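Local coordinates for NO-binding heme-dependent sensor protein (Shewanella oneidensis, PDB 4U99) that probably senses nitric oxide through a bound heme, as a gas-sensor protein of the H-NOX family, at residues Asp89-Leu94 / Ile176-Asp181. The protein carries 3 engineered substitutions. Residues are numbered along the deposited sequence; the frame is centred on the assembly and turned at random.
With NA (sodium ion), chain E.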
ATOM      1  N   ASP A  89       0.202 -16.743  -8.624  1.00 45.13           N
ATOM      2  CA  ASP A  89       0.777 -17.882  -7.917  1.00 44.51           C
ATOM      3  C   ASP A  89       2.116 -17.539  -7.261  1.00 42.69           C
ATOM      4  O   ASP A  89       2.651 -18.330  -6.488  1.00 43.01           O
ATOM      5  CB  ASP A  89       0.959 -19.059  -8.877  1.00 51.71           C
ATOM      6  CG  ASP A  89      -0.361 -19.605  -9.392  1.00 62.51           C
ATOM      7  OD1 ASP A  89      -1.359 -19.588  -8.636  1.00 60.14           O
ATOM      8  OD2 ASP A  89      -0.399 -20.056 -10.555  1.00 66.44           O
ATOM      9  N   ASP A  90       2.661 -16.366  -7.572  1.00 40.73           N
ATOM     10  CA  ASP A  90       3.923 -15.945  -6.968  1.00 40.71           C
ATOM     11  C   ASP A  90       4.069 -14.426  -6.918  1.00 41.43           C
ATOM     12  O   ASP A  90       3.325 -13.682  -7.570  1.00 38.54           O
ATOM     13  CB  ASP A  90       5.107 -16.554  -7.726  1.00 44.52           C
ATOM     14  CG  ASP A  90       5.086 -16.223  -9.204  1.00 45.32           C
ATOM     15  OD1 ASP A  90       5.393 -15.072  -9.561  1.00 47.47           O
ATOM     16  OD2 ASP A  90       4.762 -17.118 -10.012  1.00 62.33           O
ATOM     17  N   PHE A  91       5.043 -13.981  -6.134  1.00 36.19           N
ATOM     18  CA  PHE A  91       5.270 -12.563  -5.897  1.00 36.83           C
ATOM     19  C   PHE A  91       5.551 -11.800  -7.186  1.00 38.74           C
ATOM     20  O   PHE A  91       4.965 -10.746  -7.427  1.00 35.56           O
ATOM     21  CB  PHE A  91       6.432 -12.383  -4.916  1.00 37.16           C
ATOM     22  CG  PHE A  91       6.910 -10.967  -4.795  1.00 35.04           C
ATOM     23  CD1 PHE A  91       6.289 -10.085  -3.929  1.00 37.95           C
ATOM     24  CD2 PHE A  91       7.987 -10.520  -5.540  1.00 34.96           C
ATOM     25  CE1 PHE A  91       6.731  -8.778  -3.812  1.00 37.64           C
ATOM     26  CE2 PHE A  91       8.437  -9.213  -5.426  1.00 34.79           C
ATOM     27  CZ  PHE A  91       7.808  -8.344  -4.561  1.00 37.06           C
ATOM     28  N   THR A  92       6.440 -12.336  -8.013  1.00 35.57           N
ATOM     29  CA  THR A  92       6.866 -11.637  -9.221  1.00 37.59           C
ATOM     30  C   THR A  92       5.690 -11.429 -10.178  1.00 38.75           C
ATOM     31  O   THR A  92       5.539 -10.356 -10.762  1.00 37.42           O
ATOM     32  CB  THR A  92       7.995 -12.403  -9.940  1.00 39.47           C
ATOM     33  OG1 THR A  92       9.122 -12.527  -9.063  1.00 41.15           O
ATOM     34  CG2 THR A  92       8.424 -11.678 -11.207  1.00 40.72           C
ATOM     35  N   SER A  93       4.863 -12.459 -10.332  1.00 39.73           N
ATOM     36  CA  SER A  93       3.683 -12.370 -11.186  1.00 37.48           C
ATOM     37  C   SER A  93       2.741 -11.275 -10.702  1.00 37.77           C
ATOM     38  O   SER A  93       2.239 -10.490 -11.501  1.00 40.40           O
ATOM     39  CB  SER A  93       2.942 -13.711 -11.235  1.00 40.25           C
ATOM     40  OG  SER A  93       3.672 -14.660 -11.988  1.00 52.31           O
ATOM     41  N   LEU A  94       2.504 -11.221  -9.395  1.00 36.76           N
ATOM     42  CA  LEU A  94       1.609 -10.217  -8.828  1.00 40.55           C
ATOM     43  C   LEU A  94       2.122  -8.800  -9.077  1.00 37.33           C
ATOM     44  O   LEU A  94       1.357  -7.923  -9.480  1.00 36.57           O
ATOM     45  CB  LEU A  94       1.418 -10.441  -7.324  1.00 35.54           C
ATOM     46  CG  LEU A  94       0.398  -9.506  -6.662  1.00 38.80           C
ATOM     47  CD1 LEU A  94      -0.406 -10.236  -5.592  1.00 36.92           C
ATOM     48  CD2 LEU A  94       1.077  -8.282  -6.063  1.00 38.28           C
ATOM     49  N   ILE A 176      13.285  -3.776  -6.972  1.00 35.14           N
ATOM     50  CA  ILE A 176      12.935  -4.877  -6.083  1.00 34.16           C
ATOM     51  C   ILE A 176      13.858  -6.060  -6.333  1.00 35.65           C
ATOM     52  O   ILE A 176      13.969  -6.528  -7.462  1.00 38.38           O
ATOM     53  CB  ILE A 176      11.477  -5.325  -6.292  1.00 36.19           C
ATOM     54  CG1 ILE A 176      10.521  -4.131  -6.185  1.00 34.91           C
ATOM     55  CG2 ILE A 176      11.099  -6.409  -5.283  1.00 37.29           C
ATOM     56  CD1 ILE A 176       9.127  -4.426  -6.673  1.00 33.41           C
ATOM     57  N   GLU A 177      14.528  -6.534  -5.290  1.00 35.77           N
ATOM     58  CA  GLU A 177      15.300  -7.767  -5.398  1.00 37.57           C
ATOM     59  C   GLU A 177      14.569  -8.897  -4.696  1.00 39.96           C
ATOM     60  O   GLU A 177      14.304  -8.821  -3.500  1.00 39.63           O
ATOM     61  CB  GLU A 177      16.701  -7.612  -4.802  1.00 38.91           C
ATOM     62  CG  GLU A 177      17.530  -8.898  -4.914  1.00 42.40           C
ATOM     63  CD  GLU A 177      18.833  -8.846  -4.139  1.00 52.71           C
ATOM     64  OE1 GLU A 177      19.083  -7.839  -3.442  1.00 53.91           O
ATOM     65  OE2 GLU A 177      19.609  -9.822  -4.224  1.00 58.15           O
ATOM     66  N   LEU A 178      14.248  -9.943  -5.445  1.00 38.16           N
ATOM     67  CA  LEU A 178      13.686 -11.150  -4.860  1.00 41.42           C
ATOM     68  C   LEU A 178      14.822 -12.020  -4.323  1.00 41.36           C
ATOM     69  O   LEU A 178      15.554 -12.637  -5.092  1.00 41.95           O
ATOM     70  CB  LEU A 178      12.856 -11.913  -5.892  1.00 38.88           C
ATOM     71  CG  LEU A 178      12.184 -13.207  -5.428  1.00 44.69           C
ATOM     72  CD1 LEU A 178      11.174 -12.939  -4.323  1.00 41.31           C
ATOM     73  CD2 LEU A 178      11.517 -13.891  -6.609  1.00 44.92           C
ATOM     74  N   GLN A 179      14.967 -12.053  -3.004  1.00 41.67           N
ATOM     75  CA  GLN A 179      16.038 -12.815  -2.369  1.00 48.83           C
ATOM     76  C   GLN A 179      15.669 -14.281  -2.218  1.00 49.75           C
ATOM     77  O   GLN A 179      16.529 -15.157  -2.298  1.00 46.89           O
ATOM     78  CB  GLN A 179      16.371 -12.230  -1.001  1.00 48.75           C
ATOM     79  CG  GLN A 179      16.946 -10.835  -1.060  1.00 57.67           C
ATOM     80  CD  GLN A 179      17.221 -10.267   0.312  1.00 63.75           C
ATOM     81  OE1 GLN A 179      16.345 -10.253   1.180  1.00 65.07           O
ATOM     82  NE2 GLN A 179      18.441  -9.787   0.518  1.00 64.67           N
ATOM     83  N   ASN A 180      14.388 -14.543  -1.983  1.00 44.30           N
ATOM     84  CA  ASN A 180      13.917 -15.910  -1.840  1.00 48.15           C
ATOM     85  C   ASN A 180      12.408 -16.039  -1.992  1.00 48.67           C
ATOM     86  O   ASN A 180      11.654 -15.144  -1.609  1.00 46.29           O
ATOM     87  CB  ASN A 180      14.327 -16.470  -0.479  1.00 47.97           C
ATOM     88  CG  ASN A 180      14.022 -17.945  -0.347  1.00 52.96           C
ATOM     89  OD1 ASN A 180      14.351 -18.738  -1.225  1.00 60.86           O
ATOM     90  ND2 ASN A 180      13.367 -18.318   0.745  1.00 49.56           N
ATOM     91  N   ASP A 181      11.986 -17.157  -2.570  1.00 44.93           N
ATOM     92  CA  ASP A 181      10.592 -17.580  -2.516  1.00 52.21           C
ATOM     93  C   ASP A 181      10.565 -19.087  -2.771  1.00 52.42           C
ATOM     94  O   ASP A 181      11.620 -19.699  -2.924  1.00 47.33           O
ATOM     95  CB  ASP A 181       9.720 -16.783  -3.507  1.00 49.19           C
ATOM     96  CG  ASP A 181       9.878 -17.221  -4.960  1.00 51.47           C
ATOM     97  OD1 ASP A 181      10.747 -18.055  -5.288  1.00 49.44           O
ATOM     98  OD2 ASP A 181       9.114 -16.694  -5.799  1.00 47.11           O
TER
HETATM   99 NA    NA E 203      13.279 -20.871  -1.570  1.00 47.10          NA
HETATM  100  O   HOH W   1       6.587 -15.859  -4.666  1.00 44.24           O
HETATM  101  O   HOH W   2       8.277 -14.778  -7.618  1.00 36.39           O
HETATM  102  O   HOH W   3      11.764 -20.680   0.135  1.00 45.21           O
HETATM  103  O   HOH W   4      12.730 -22.970  -2.017  1.00 47.48           O
HETATM  104  O   HOH W   5      14.712 -21.656   0.308  1.00 42.78           O
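F91 holds its CG anti to the backbone N (chi1 169°) and L178 does the same (chi1 -180°), which sends the phenyl ring from the first turn of helix 91-96 toward strand 172-180 and the leucine branches back toward the helix. I176 CG2 comes in at the ring edge, near its plane, 3.9 Å from F91 CE2, while L178 CD1 lies obliquely to the ring, 4.2 Å from F91 CD2. The other leucine branch reaches the threonine next door, with L178 CD2 3.7 Å from T92 OG1. The packing sets the N-terminal turn of helix 91-96, whose L94 touches the heme, against the antiparallel sheet.

Beyond this greasy patch, no direct hydrogen bond links the two segments; two waters carry the polar link. One water accepts from F91 N at 2.8 Å and donates to D181 OD2, and a second accepts from T92 N at 3.1 Å and donates to the same oxygen. D181 OD1 is taken by N183 N, and D181 O binds the sodium ion beside N180 OD1, with L184 O and three waters. On the helix side, D90 is the N-cap: its OD1 accepts the capping bond from S93 N, with an N-H...OD1 angle of 160°. The water-relayed amides and the helix N-terminus probably ease repulsion between D181 and D90, whose OD2 and OD1 lie 5.5 Å apart.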